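Local coordinates for protein 1-carboxybiuret hydrolase subunit AtzE (Pseudomonas sp., PDB 6C62) that hydrolyses 1-carboxybiuret to urea-1,3-dicarboxylate and ammonia in the bacterial degradation of atrazine, at residues G408-A413 with W435-C440; Q250-L255 with L441-V446; E130-G135 with E325-D330; G144-G149 with P377-E382. All coordinates share one frame; numbering follows the deposited sequence.

Contact 1 of 4, residues G408-A413 with W435-C440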
loop_
_atom_site.group_PDB
_atom_site.type_symbol
_atom_site.label_atom_id
_atom_site.label_comp_id
_atom_site.label_asym_id
_atom_site.label_seq_id
_atom_site.Cartn_x
_atom_site.Cartn_y
_atom_site.Cartn_z
ATOM N N GLY A 408 12.465 7.720 -2.781
ATOM C CA GLY A 408 11.798 8.444 -3.874
ATOM C C GLY A 408 12.340 9.847 -4.089
ATOM O O GLY A 408 11.661 10.649 -4.720
ATOM N N CYS A 409 13.563 10.145 -3.578
ATOM C CA CYS A 409 14.161 11.465 -3.714
ATOM C C CYS A 409 14.645 11.679 -5.147
ATOM O O CYS A 409 15.199 10.765 -5.737
ATOM C CB CYS A 409 15.383 11.583 -2.792
ATOM S SG CYS A 409 15.041 11.513 -1.048
ATOM N N PRO A 410 14.509 12.874 -5.691
ATOM C CA PRO A 410 15.027 13.094 -7.027
ATOM C C PRO A 410 16.562 13.143 -7.074
ATOM O O PRO A 410 17.208 13.529 -6.095
ATOM C CB PRO A 410 14.413 14.455 -7.429
ATOM C CG PRO A 410 14.270 15.178 -6.133
ATOM C CD PRO A 410 13.900 14.077 -5.131
ATOM N N VAL A 411 17.139 12.735 -8.221
ATOM C CA VAL A 411 18.595 12.612 -8.395
ATOM C C VAL A 411 18.973 12.989 -9.785
ATOM O O VAL A 411 18.332 12.522 -10.707
ATOM C CB VAL A 411 19.101 11.151 -8.186
ATOM C CG1 VAL A 411 20.612 11.034 -8.431
ATOM C CG2 VAL A 411 18.747 10.631 -6.826
ATOM N N VAL A 412 19.983 13.853 -9.932
ATOM C CA VAL A 412 20.682 14.043 -11.237
ATOM C C VAL A 412 21.977 13.268 -11.127
ATOM O O VAL A 412 22.736 13.387 -10.129
ATOM C CB VAL A 412 20.971 15.493 -11.528
ATOM C CG1 VAL A 412 21.978 15.689 -12.664
ATOM C CG2 VAL A 412 19.714 16.204 -11.900
ATOM N N ALA A 413 22.214 12.468 -12.145
ATOM C CA ALA A 413 23.459 11.734 -12.312
ATOM C C ALA A 413 24.352 12.499 -13.311
ATOM O O ALA A 413 24.013 12.666 -14.473
ATOM C CB ALA A 413 23.230 10.325 -12.781
ATOM N N TRP A 435 10.442 16.389 -4.507
ATOM C CA TRP A 435 9.884 17.554 -5.238
ATOM C C TRP A 435 10.885 18.660 -5.570
ATOM O O TRP A 435 10.503 19.655 -6.189
ATOM C CB TRP A 435 8.571 18.102 -4.618
ATOM C CG TRP A 435 7.634 16.988 -4.253
ATOM C CD1 TRP A 435 7.209 16.671 -3.022
ATOM C CD2 TRP A 435 7.004 16.069 -5.151
ATOM N NE1 TRP A 435 6.333 15.645 -3.069
ATOM C CE2 TRP A 435 6.216 15.217 -4.373
ATOM C CE3 TRP A 435 7.039 15.892 -6.539
ATOM C CZ2 TRP A 435 5.477 14.176 -4.913
ATOM C CZ3 TRP A 435 6.307 14.843 -7.089
ATOM C CH2 TRP A 435 5.511 14.013 -6.274
ATOM N N ASN A 436 12.145 18.446 -5.262
ATOM C CA ASN A 436 13.164 19.483 -5.457
ATOM C C ASN A 436 14.112 19.147 -6.608
ATOM O O ASN A 436 15.295 19.508 -6.574
ATOM C CB ASN A 436 13.975 19.679 -4.148
ATOM C CG ASN A 436 13.242 20.501 -3.118
ATOM O OD1 ASN A 436 12.197 21.016 -3.380
ATOM N ND2 ASN A 436 13.818 20.634 -1.939
ATOM N N GLU A 437 13.578 18.551 -7.676
ATOM C CA GLU A 437 14.339 18.299 -8.919
ATOM C C GLU A 437 15.120 19.539 -9.380
ATOM O O GLU A 437 16.250 19.390 -9.839
ATOM C CB GLU A 437 13.428 17.949 -10.083
ATOM C CG GLU A 437 12.813 16.550 -10.087
ATOM C CD GLU A 437 11.542 16.373 -9.232
ATOM O OE1 GLU A 437 11.267 17.158 -8.271
ATOM O OE2 GLU A 437 10.830 15.390 -9.494
ATOM N N SER A 438 14.542 20.732 -9.296
ATOM C CA SER A 438 15.255 21.919 -9.811
ATOM C C SER A 438 16.523 22.243 -9.023
ATOM O O SER A 438 17.457 22.769 -9.620
ATOM C CB SER A 438 14.328 23.132 -10.005
ATOM O OG SER A 438 13.999 23.591 -8.752
ATOM N N LEU A 439 16.632 21.844 -7.748
ATOM C CA LEU A 439 17.929 21.935 -7.022
ATOM C C LEU A 439 18.975 21.004 -7.589
ATOM O O LEU A 439 20.130 21.370 -7.740
ATOM C CB LEU A 439 17.785 21.679 -5.514
ATOM C CG LEU A 439 16.881 22.677 -4.759
ATOM C CD1 LEU A 439 16.897 22.413 -3.257
ATOM C CD2 LEU A 439 17.408 24.078 -4.996
ATOM N N CYS A 440 18.593 19.754 -7.837
ATOM C CA CYS A 440 19.518 18.778 -8.448
ATOM C C CYS A 440 20.029 19.337 -9.783
ATOM O O CYS A 440 21.224 19.236 -10.110
ATOM C CB CYS A 440 18.806 17.474 -8.794
ATOM S SG CYS A 440 17.932 16.654 -7.482
#
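Pro410 and Val412 face Glu437 and Cys440 where the first turn of helix 437-449 packs on the start of strand 411-416, a helix-on-sheet contact at the mixed sheet of the amidase fold. No hydrogen bond crosses between the segments; the backbone of Pro410 and Val412 pairs with strand 426-432, and that of Val411 with Lys188.

The apolar contacts come from two residues that alternate with Val411 as the chain enters strand 411-416. Pro410 sets its ring against the helix start: CB is 3.7 Å from Glu437 CG, and its CG lies 3.8 Å from Glu437 N. Val411 points away from the helix and touches Arg176 of helix 176-182, and Val412 returns to the helix side.

Among the polar groups, chi1 (-75°) puts Glu437 CG against Pro410 CB, and the bend at chi2 (83°) turns the carboxylate to the backbone N of Thr190 and a salt bridge with Arg193. The SG of Cys440, anti to its own carbonyl carbon (chi1 -55°), sits beside Pro410, 3.5 Å from its O and 4.1 Å from its CB. The tightest carbon pair is Val412 CG2 with Cys440 CB, 3.5 Å, closer than usual van der Waals contact.

Contact 2 of 4, residues Q250-L255 with L441-V446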
loop_
_atom_site.group_PDB
_atom_site.type_symbol
_atom_site.label_atom_id
_atom_site.label_comp_id
_atom_site.label_asym_id
_atom_site.label_seq_id
_atom_site.Cartn_x
_atom_site.Cartn_y
_atom_site.Cartn_z
ATOM N N GLN A 250 20.392 29.517 -12.054
ATOM C CA GLN A 250 20.345 30.312 -10.821
ATOM C C GLN A 250 21.554 30.077 -9.918
ATOM O O GLN A 250 21.882 30.959 -9.110
ATOM C CB GLN A 250 19.033 30.033 -10.089
ATOM C CG GLN A 250 18.722 30.914 -8.867
ATOM C CD GLN A 250 17.317 30.648 -8.324
ATOM O OE1 GLN A 250 16.362 30.578 -9.102
ATOM N NE2 GLN A 250 17.165 30.579 -7.029
ATOM N N GLY A 251 22.222 28.918 -10.009
ATOM C CA GLY A 251 23.386 28.650 -9.144
ATOM C C GLY A 251 22.981 28.091 -7.780
ATOM O O GLY A 251 21.844 27.747 -7.552
ATOM N N ILE A 252 23.949 27.962 -6.900
ATOM C CA ILE A 252 23.819 27.243 -5.647
ATOM C C ILE A 252 24.162 28.127 -4.447
ATOM O O ILE A 252 24.338 27.601 -3.351
ATOM C CB ILE A 252 24.753 26.003 -5.618
ATOM C CG1 ILE A 252 26.188 26.436 -5.938
ATOM C CG2 ILE A 252 24.282 24.939 -6.604
ATOM C CD1 ILE A 252 27.215 25.453 -5.524
ATOM N N ALA A 253 24.200 29.458 -4.619
ATOM C CA ALA A 253 24.529 30.368 -3.496
ATOM C C ALA A 253 23.569 30.133 -2.361
ATOM O O ALA A 253 22.391 30.090 -2.576
ATOM C CB ALA A 253 24.528 31.829 -3.921
ATOM N N GLY A 254 24.093 29.924 -1.150
ATOM C CA GLY A 254 23.282 29.788 0.046
ATOM C C GLY A 254 22.671 28.419 0.312
ATOM O O GLY A 254 22.016 28.223 1.340
ATOM N N LEU A 255 22.868 27.460 -0.597
ATOM C CA LEU A 255 22.401 26.107 -0.382
ATOM C C LEU A 255 23.295 25.364 0.561
ATOM O O LEU A 255 24.483 25.554 0.584
ATOM C CB LEU A 255 22.270 25.357 -1.702
ATOM C CG LEU A 255 21.277 25.907 -2.725
ATOM C CD1 LEU A 255 21.310 24.983 -3.927
ATOM C CD2 LEU A 255 19.837 26.064 -2.233
ATOM N N LEU A 441 19.109 19.889 -10.560
ATOM C CA LEU A 441 19.458 20.405 -11.892
ATOM C C LEU A 441 20.325 21.638 -11.820
ATOM O O LEU A 441 21.286 21.774 -12.613
ATOM C CB LEU A 441 18.207 20.631 -12.737
ATOM C CG LEU A 441 17.463 19.339 -13.139
ATOM C CD1 LEU A 441 15.973 19.624 -13.443
ATOM C CD2 LEU A 441 18.174 18.733 -14.342
ATOM N N ARG A 442 20.019 22.546 -10.882
ATOM C CA ARG A 442 20.891 23.713 -10.613
ATOM C C ARG A 442 22.315 23.311 -10.240
ATOM O O ARG A 442 23.285 23.919 -10.706
ATOM C CB ARG A 442 20.277 24.618 -9.528
ATOM C CG ARG A 442 19.156 25.462 -10.065
ATOM C CD ARG A 442 18.350 26.106 -8.961
ATOM N NE ARG A 442 19.135 26.882 -7.998
ATOM C CZ ARG A 442 18.658 27.376 -6.831
ATOM N NH1 ARG A 442 17.429 27.155 -6.435
ATOM N NH2 ARG A 442 19.411 28.056 -6.015
ATOM N N ALA A 443 22.460 22.292 -9.406
ATOM C CA ALA A 443 23.769 21.800 -9.024
ATOM C C ALA A 443 24.485 21.176 -10.227
ATOM O O ALA A 443 25.699 21.356 -10.431
ATOM C CB ALA A 443 23.679 20.793 -7.882
ATOM N N GLY A 444 23.732 20.430 -11.033
ATOM C CA GLY A 444 24.297 19.890 -12.248
ATOM C C GLY A 444 24.869 20.937 -13.187
ATOM O O GLY A 444 25.946 20.735 -13.778
ATOM N N LYS A 445 24.135 22.025 -13.336
ATOM C CA LYS A 445 24.525 23.108 -14.218
ATOM C C LYS A 445 25.872 23.760 -13.747
ATOM O O LYS A 445 26.745 24.061 -14.578
ATOM C CB LYS A 445 23.426 24.147 -14.275
ATOM C CG LYS A 445 23.706 25.328 -15.213
ATOM C CD LYS A 445 24.054 24.835 -16.611
ATOM C CE LYS A 445 23.706 25.875 -17.673
ATOM N NZ LYS A 445 24.619 27.035 -17.545
ATOM N N VAL A 446 26.053 23.930 -12.443
ATOM C CA VAL A 446 27.333 24.389 -11.907
ATOM C C VAL A 446 28.453 23.398 -12.242
ATOM O O VAL A 446 29.533 23.824 -12.694
ATOM C CB VAL A 446 27.294 24.635 -10.388
ATOM C CG1 VAL A 446 28.723 24.901 -9.811
ATOM C CG2 VAL A 446 26.353 25.789 -10.083
HETATM O O HOH W 1 22.756 26.484 -11.499
#
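Arg442 reaches out of helix 437-449 to grip the carbonyl oxygen of Gly251 side-on, and its flat guanidinium organises the rest of the contact. NE and NH2 both donate to that one oxygen at 2.9 Å, and Gly251 O lies only 5° out of the guanidinium plane, so the edge does the bonding. A bend at chi3 (54°) in the otherwise extended arginine chain swings the group round to this position.

Different residues lie over its two faces. Gln250 lays its amide over one of them, the planes 32° apart, with NE2 3.2 Å above the plane and displaced toward the rim. This is packing and not bonding, since Gln250 NE2 and Arg442 NH1, 3.5 Å apart, are both donors. Across the opposite face comes Leu255 CD1, 4.2 Å from Arg442 NH2; Leu255 closes the type II turn that starts at Ile252.

A water extends the polar link, accepting from Gly251 N and donating to Arg442 O at 2.7 Å. Further along, Ile252 and Val446 meet at about a right angle, their CG2 atoms 4.1 Å apart, and Ile252 CG2 also rests on Ala443 CA. Leu283 of helix 270-283 packs on both Ile252 and Val446, while Ile366 of strand 366-370 touches Leu255 and Ala443, so helix 437-449 and the 250-255 loop pack together between helix 270-283 and strand 366-370.

Contact 3 of 4, residues E130-G135 with E325-D330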
loop_
_atom_site.group_PDB
_atom_site.type_symbol
_atom_site.label_atom_id
_atom_site.label_comp_id
_atom_site.label_asym_id
_atom_site.label_seq_id
_atom_site.Cartn_x
_atom_site.Cartn_y
_atom_site.Cartn_z
ATOM N N GLU A 130 22.876 -7.074 -20.237
ATOM C CA GLU A 130 23.397 -8.265 -20.863
ATOM C C GLU A 130 22.211 -9.175 -21.152
ATOM O O GLU A 130 21.904 -10.102 -20.391
ATOM C CB GLU A 130 24.437 -8.913 -19.936
ATOM C CG GLU A 130 25.707 -8.037 -19.820
ATOM C CD GLU A 130 26.701 -8.576 -18.779
ATOM O OE1 GLU A 130 26.466 -8.442 -17.514
ATOM O OE2 GLU A 130 27.730 -9.118 -19.256
ATOM N N ASN A 131 21.521 -8.881 -22.222
ATOM C CA ASN A 131 20.263 -9.516 -22.541
ATOM C C ASN A 131 20.551 -10.775 -23.377
ATOM O O ASN A 131 21.126 -10.693 -24.524
ATOM C CB ASN A 131 19.378 -8.510 -23.292
ATOM C CG ASN A 131 17.941 -9.037 -23.494
ATOM O OD1 ASN A 131 17.728 -10.146 -24.083
ATOM N ND2 ASN A 131 16.953 -8.290 -22.995
ATOM N N THR A 132 20.155 -11.933 -22.875
ATOM C CA THR A 132 20.391 -13.195 -23.605
ATOM C C THR A 132 19.624 -13.269 -24.964
ATOM O O THR A 132 20.138 -13.804 -25.922
ATOM C CB THR A 132 20.052 -14.425 -22.718
ATOM O OG1 THR A 132 20.854 -14.393 -21.557
ATOM C CG2 THR A 132 20.267 -15.793 -23.417
ATOM N N HIS A 133 18.435 -12.707 -25.068
ATOM C CA HIS A 133 17.615 -12.864 -26.239
ATOM C C HIS A 133 18.095 -11.879 -27.327
ATOM O O HIS A 133 18.215 -12.269 -28.491
ATOM C CB HIS A 133 16.154 -12.576 -25.971
ATOM C CG HIS A 133 15.607 -13.147 -24.699
ATOM N ND1 HIS A 133 15.651 -14.481 -24.402
ATOM C CD2 HIS A 133 14.967 -12.547 -23.662
ATOM C CE1 HIS A 133 15.083 -14.694 -23.234
ATOM N NE2 HIS A 133 14.649 -13.527 -22.760
ATOM N N TYR A 134 18.343 -10.616 -26.950
ATOM C CA TYR A 134 18.642 -9.556 -27.879
ATOM C C TYR A 134 20.129 -9.211 -28.010
ATOM O O TYR A 134 20.483 -8.380 -28.830
ATOM C CB TYR A 134 17.816 -8.286 -27.515
ATOM C CG TYR A 134 16.375 -8.569 -27.634
ATOM C CD1 TYR A 134 15.786 -8.716 -28.862
ATOM C CD2 TYR A 134 15.607 -8.817 -26.517
ATOM C CE1 TYR A 134 14.410 -9.012 -28.964
ATOM C CE2 TYR A 134 14.296 -9.137 -26.617
ATOM C CZ TYR A 134 13.699 -9.256 -27.845
ATOM O OH TYR A 134 12.383 -9.623 -27.918
ATOM N N GLY A 135 20.956 -9.806 -27.174
ATOM C CA GLY A 135 22.355 -9.507 -27.092
ATOM C C GLY A 135 22.665 -8.343 -26.153
ATOM O O GLY A 135 21.764 -7.527 -25.830
ATOM N N GLU A 325 14.687 -14.817 -19.407
ATOM C CA GLU A 325 16.132 -14.555 -19.331
ATOM C C GLU A 325 16.774 -15.480 -18.297
ATOM O O GLU A 325 16.470 -15.383 -17.104
ATOM C CB GLU A 325 16.329 -13.080 -18.936
ATOM C CG GLU A 325 17.714 -12.673 -18.459
ATOM C CD GLU A 325 18.752 -12.859 -19.554
ATOM O OE1 GLU A 325 18.732 -12.025 -20.480
ATOM O OE2 GLU A 325 19.525 -13.852 -19.465
ATOM N N PRO A 326 17.645 -16.404 -18.750
ATOM C CA PRO A 326 18.275 -17.352 -17.745
ATOM C C PRO A 326 19.091 -16.668 -16.667
ATOM O O PRO A 326 19.192 -17.193 -15.583
ATOM C CB PRO A 326 19.101 -18.317 -18.627
ATOM C CG PRO A 326 18.336 -18.299 -19.928
ATOM C CD PRO A 326 17.956 -16.821 -20.129
ATOM N N LEU A 327 19.613 -15.461 -16.910
ATOM C CA LEU A 327 20.350 -14.731 -15.845
ATOM C C LEU A 327 19.508 -14.135 -14.754
ATOM O O LEU A 327 20.039 -13.672 -13.773
ATOM C CB LEU A 327 21.199 -13.615 -16.458
ATOM C CG LEU A 327 22.341 -14.177 -17.376
ATOM C CD1 LEU A 327 23.124 -13.040 -18.044
ATOM C CD2 LEU A 327 23.293 -15.126 -16.591
ATOM N N SER A 328 18.204 -14.054 -14.921
ATOM C CA SER A 328 17.389 -13.457 -13.871
ATOM C C SER A 328 16.210 -14.288 -13.484
ATOM O O SER A 328 15.577 -13.989 -12.520
ATOM C CB SER A 328 16.945 -12.042 -14.297
ATOM O OG SER A 328 16.231 -12.150 -15.524
ATOM N N VAL A 329 15.860 -15.324 -14.240
ATOM C CA VAL A 329 14.671 -16.083 -13.916
ATOM C C VAL A 329 14.711 -16.684 -12.489
ATOM O O VAL A 329 13.683 -16.725 -11.812
ATOM C CB VAL A 329 14.388 -17.167 -14.948
ATOM C CG1 VAL A 329 15.404 -18.290 -14.864
ATOM C CG2 VAL A 329 12.990 -17.668 -14.789
ATOM N N ASP A 330 15.891 -17.132 -12.042
ATOM C CA ASP A 330 16.024 -17.685 -10.698
ATOM C C ASP A 330 15.905 -16.626 -9.609
ATOM O O ASP A 330 15.457 -16.941 -8.490
ATOM C CB ASP A 330 17.288 -18.499 -10.512
ATOM C CG ASP A 330 17.414 -19.615 -11.605
ATOM O OD1 ASP A 330 16.325 -20.181 -11.915
ATOM O OD2 ASP A 330 18.551 -19.828 -12.172
#
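In the Asx turn that begins at Asn131, Thr132 meets the carboxylate of Glu325, in a loop that passes near the active site: the side chain of Asn131 is about 9 Å from those of Ser150 and Lys74, assigned by similarity to the charge relay. Both bonds across the contact come from the threonine. Its backbone N donates to Glu325 OE1 at 2.8 Å, almost straight (175°), and its OG1 donates to Glu325 OE2 at a short 2.5 Å. Each oxygen uses its syn lone pair, so the carboxylate receives one residue in a two-pronged fashion.

Glu325 OE2 spends its anti lone pair at home, accepting from Leu327 N at 3.0 Å. With CG anti to the backbone N (chi1 165°) and the chain bent at chi2, the carboxylate can serve both segments. Three donors hold it, which would probably favour the ionised form. With an alanine here, Thr132 N, its hydroxyl and Leu327 N would probably all be left without their acceptor, and the 130-135 loop would be freer to shift.

Beside this, the His133 ring brings an edge to Glu325 N, NE2 lying 3.6 Å away; His133 NE2 and Glu325 N each hydrogen-bond to a carboxylate oxygen of Glu122, which thus links the two segments. Asn131 OD1 accepts from His133 N at 2.8 Å, in the carbonyl plane, and from Tyr134 N at 3.0 Å, from above it. Acceptance two and three residues on is the signature of an Asx turn extended into an Asx motif.

Contact 4 of 4, residues G144-G149 with P377-E382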
loop_
_atom_site.group_PDB
_atom_site.type_symbol
_atom_site.label_atom_id
_atom_site.label_comp_id
_atom_site.label_asym_id
_atom_site.label_seq_id
_atom_site.Cartn_x
_atom_site.Cartn_y
_atom_site.Cartn_z
ATOM N N GLY A 144 34.172 -3.647 -25.192
ATOM C CA GLY A 144 34.263 -4.884 -24.413
ATOM C C GLY A 144 33.645 -4.734 -22.999
ATOM O O GLY A 144 33.617 -5.683 -22.220
ATOM N N ARG A 145 33.136 -3.544 -22.687
ATOM C CA ARG A 145 32.582 -3.254 -21.344
ATOM C C ARG A 145 31.060 -3.025 -21.403
ATOM O O ARG A 145 30.500 -2.669 -22.432
ATOM C CB ARG A 145 33.302 -2.066 -20.740
ATOM C CG ARG A 145 34.794 -2.353 -20.486
ATOM C CD ARG A 145 35.414 -1.151 -19.931
ATOM N NE ARG A 145 36.823 -1.305 -19.605
ATOM C CZ ARG A 145 37.302 -1.928 -18.519
ATOM N NH1 ARG A 145 36.514 -2.553 -17.641
ATOM N NH2 ARG A 145 38.602 -1.949 -18.323
ATOM N N ILE A 146 30.414 -3.265 -20.280
ATOM C CA ILE A 146 28.947 -3.066 -20.188
ATOM C C ILE A 146 28.566 -1.584 -20.278
ATOM O O ILE A 146 29.314 -0.692 -19.869
ATOM C CB ILE A 146 28.359 -3.667 -18.897
ATOM C CG1 ILE A 146 28.820 -2.913 -17.662
ATOM C CG2 ILE A 146 28.656 -5.155 -18.792
ATOM C CD1 ILE A 146 28.065 -3.307 -16.394
ATOM N N ALA A 147 27.378 -1.349 -20.804
ATOM C CA ALA A 147 26.742 -0.041 -20.792
ATOM C C ALA A 147 26.034 0.243 -19.446
ATOM O O ALA A 147 25.628 1.336 -19.201
ATOM C CB ALA A 147 25.728 0.032 -21.895
ATOM N N GLY A 148 25.862 -0.752 -18.597
ATOM C CA GLY A 148 25.093 -0.566 -17.393
ATOM C C GLY A 148 23.671 -0.917 -17.760
ATOM O O GLY A 148 23.405 -1.392 -18.885
ATOM N N GLY A 149 22.776 -0.740 -16.812
ATOM C CA GLY A 149 21.409 -1.189 -16.986
ATOM C C GLY A 149 20.563 -0.851 -15.788
ATOM O O GLY A 149 21.075 -0.272 -14.802
ATOM N N PRO A 377 32.507 -2.636 -15.786
ATOM C CA PRO A 377 33.279 -3.849 -15.906
ATOM C C PRO A 377 33.126 -4.500 -17.286
ATOM O O PRO A 377 32.265 -4.051 -18.114
ATOM C CB PRO A 377 32.710 -4.712 -14.803
ATOM C CG PRO A 377 31.316 -4.275 -14.659
ATOM C CD PRO A 377 31.399 -2.790 -14.819
ATOM N N ALA A 378 33.963 -5.501 -17.552
ATOM C CA ALA A 378 33.888 -6.263 -18.811
ATOM C C ALA A 378 32.534 -6.966 -18.927
ATOM O O ALA A 378 31.981 -7.434 -17.965
ATOM C CB ALA A 378 35.023 -7.333 -18.868
ATOM N N ILE A 379 32.039 -7.057 -20.146
ATOM C CA ILE A 379 30.923 -7.897 -20.457
ATOM C C ILE A 379 31.251 -9.328 -20.019
ATOM O O ILE A 379 32.326 -9.779 -20.259
ATOM C CB ILE A 379 30.619 -7.844 -21.957
ATOM C CG1 ILE A 379 29.901 -6.523 -22.270
ATOM C CG2 ILE A 379 29.789 -9.066 -22.423
ATOM C CD1 ILE A 379 29.970 -6.112 -23.720
ATOM N N GLY A 380 30.317 -9.996 -19.337
ATOM C CA GLY A 380 30.546 -11.347 -18.823
ATOM C C GLY A 380 31.132 -11.472 -17.431
ATOM O O GLY A 380 31.466 -12.591 -16.971
ATOM N N THR A 381 31.251 -10.339 -16.720
ATOM C CA THR A 381 31.849 -10.310 -15.367
ATOM C C THR A 381 30.840 -10.886 -14.402
ATOM O O THR A 381 29.673 -10.460 -14.386
ATOM C CB THR A 381 32.256 -8.888 -14.946
ATOM O OG1 THR A 381 33.246 -8.406 -15.843
ATOM C CG2 THR A 381 32.893 -8.839 -13.552
ATOM N N GLU A 382 31.267 -11.875 -13.608
ATOM C CA GLU A 382 30.438 -12.447 -12.581
ATOM C C GLU A 382 30.593 -11.826 -11.187
ATOM O O GLU A 382 29.620 -11.775 -10.429
ATOM C CB GLU A 382 30.675 -13.949 -12.504
ATOM C CG GLU A 382 30.100 -14.676 -13.730
ATOM C CD GLU A 382 28.569 -14.840 -13.627
ATOM O OE1 GLU A 382 28.052 -15.141 -12.525
ATOM O OE2 GLU A 382 27.877 -14.626 -14.639
#
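Arg145 turns an edge of its guanidinium to Pro377, whose CA lies near the plane at 3.9 Å from NH1, while NE pairs with Asp142 in a salt bridge. Alongside, the backbones form a single beta bridge between Arg145 and Ala378, a non-hydrogen-bonded antiparallel pair whose CA atoms are 4.1 Å apart. The two bonds that bracket it define the register: Ile379 N donates to Gly144 O at 2.9 Å (168°), and Ile146 N to Pro377 O at 3.0 Å, aimed nearly straight at that carbonyl. Arg145 CA adds a CA-H...O contact to the same Pro377 oxygen.

Ile146 supplies the apolar part. Its CG1 stands between the backbone N and the carbonyl carbon (chi1 68°), which carries CD1 to Pro377 CD at 3.7 Å; the other branch, CG2, meets Ile379 CG1 at 3.9 Å. A glycine in its place would probably leave the proline ring and Ile379 without this common partner and open a gap between them. Ile146 lies about 11 Å, side chain to side chain, from Ser150 and Ser174, the catalytic serines by similarity. Past the bridge, 377-382 folds into a type II turn, where Thr381 OG1 donates to Ala378 O at 2.7 Å.

From the N terminus, contact 3 opens at 130-135, contact 4 at 144-149 and contact 2 at 250-255 before any has closed. Contact 3 then closes at 325-330 and contact 4 at 377-382, so these three cross one another. Contact 1 opens last, at 408-413, and closes at 435-440, inside the span of contact 2, which closes directly after it on helix 437-449. Contacts 1 and 2 touch through Val412 CG2 and Leu441 CD2 (3.8 Å), tying that helix to the sheet and an outer loop. Opposite contact 1 across the chain's centre, contacts 3 and 4 join loops near the residues assigned to catalysis by similarity, and a probable Gly380 N to Glu130 OE2 hydrogen bond (2.7 Å) links them.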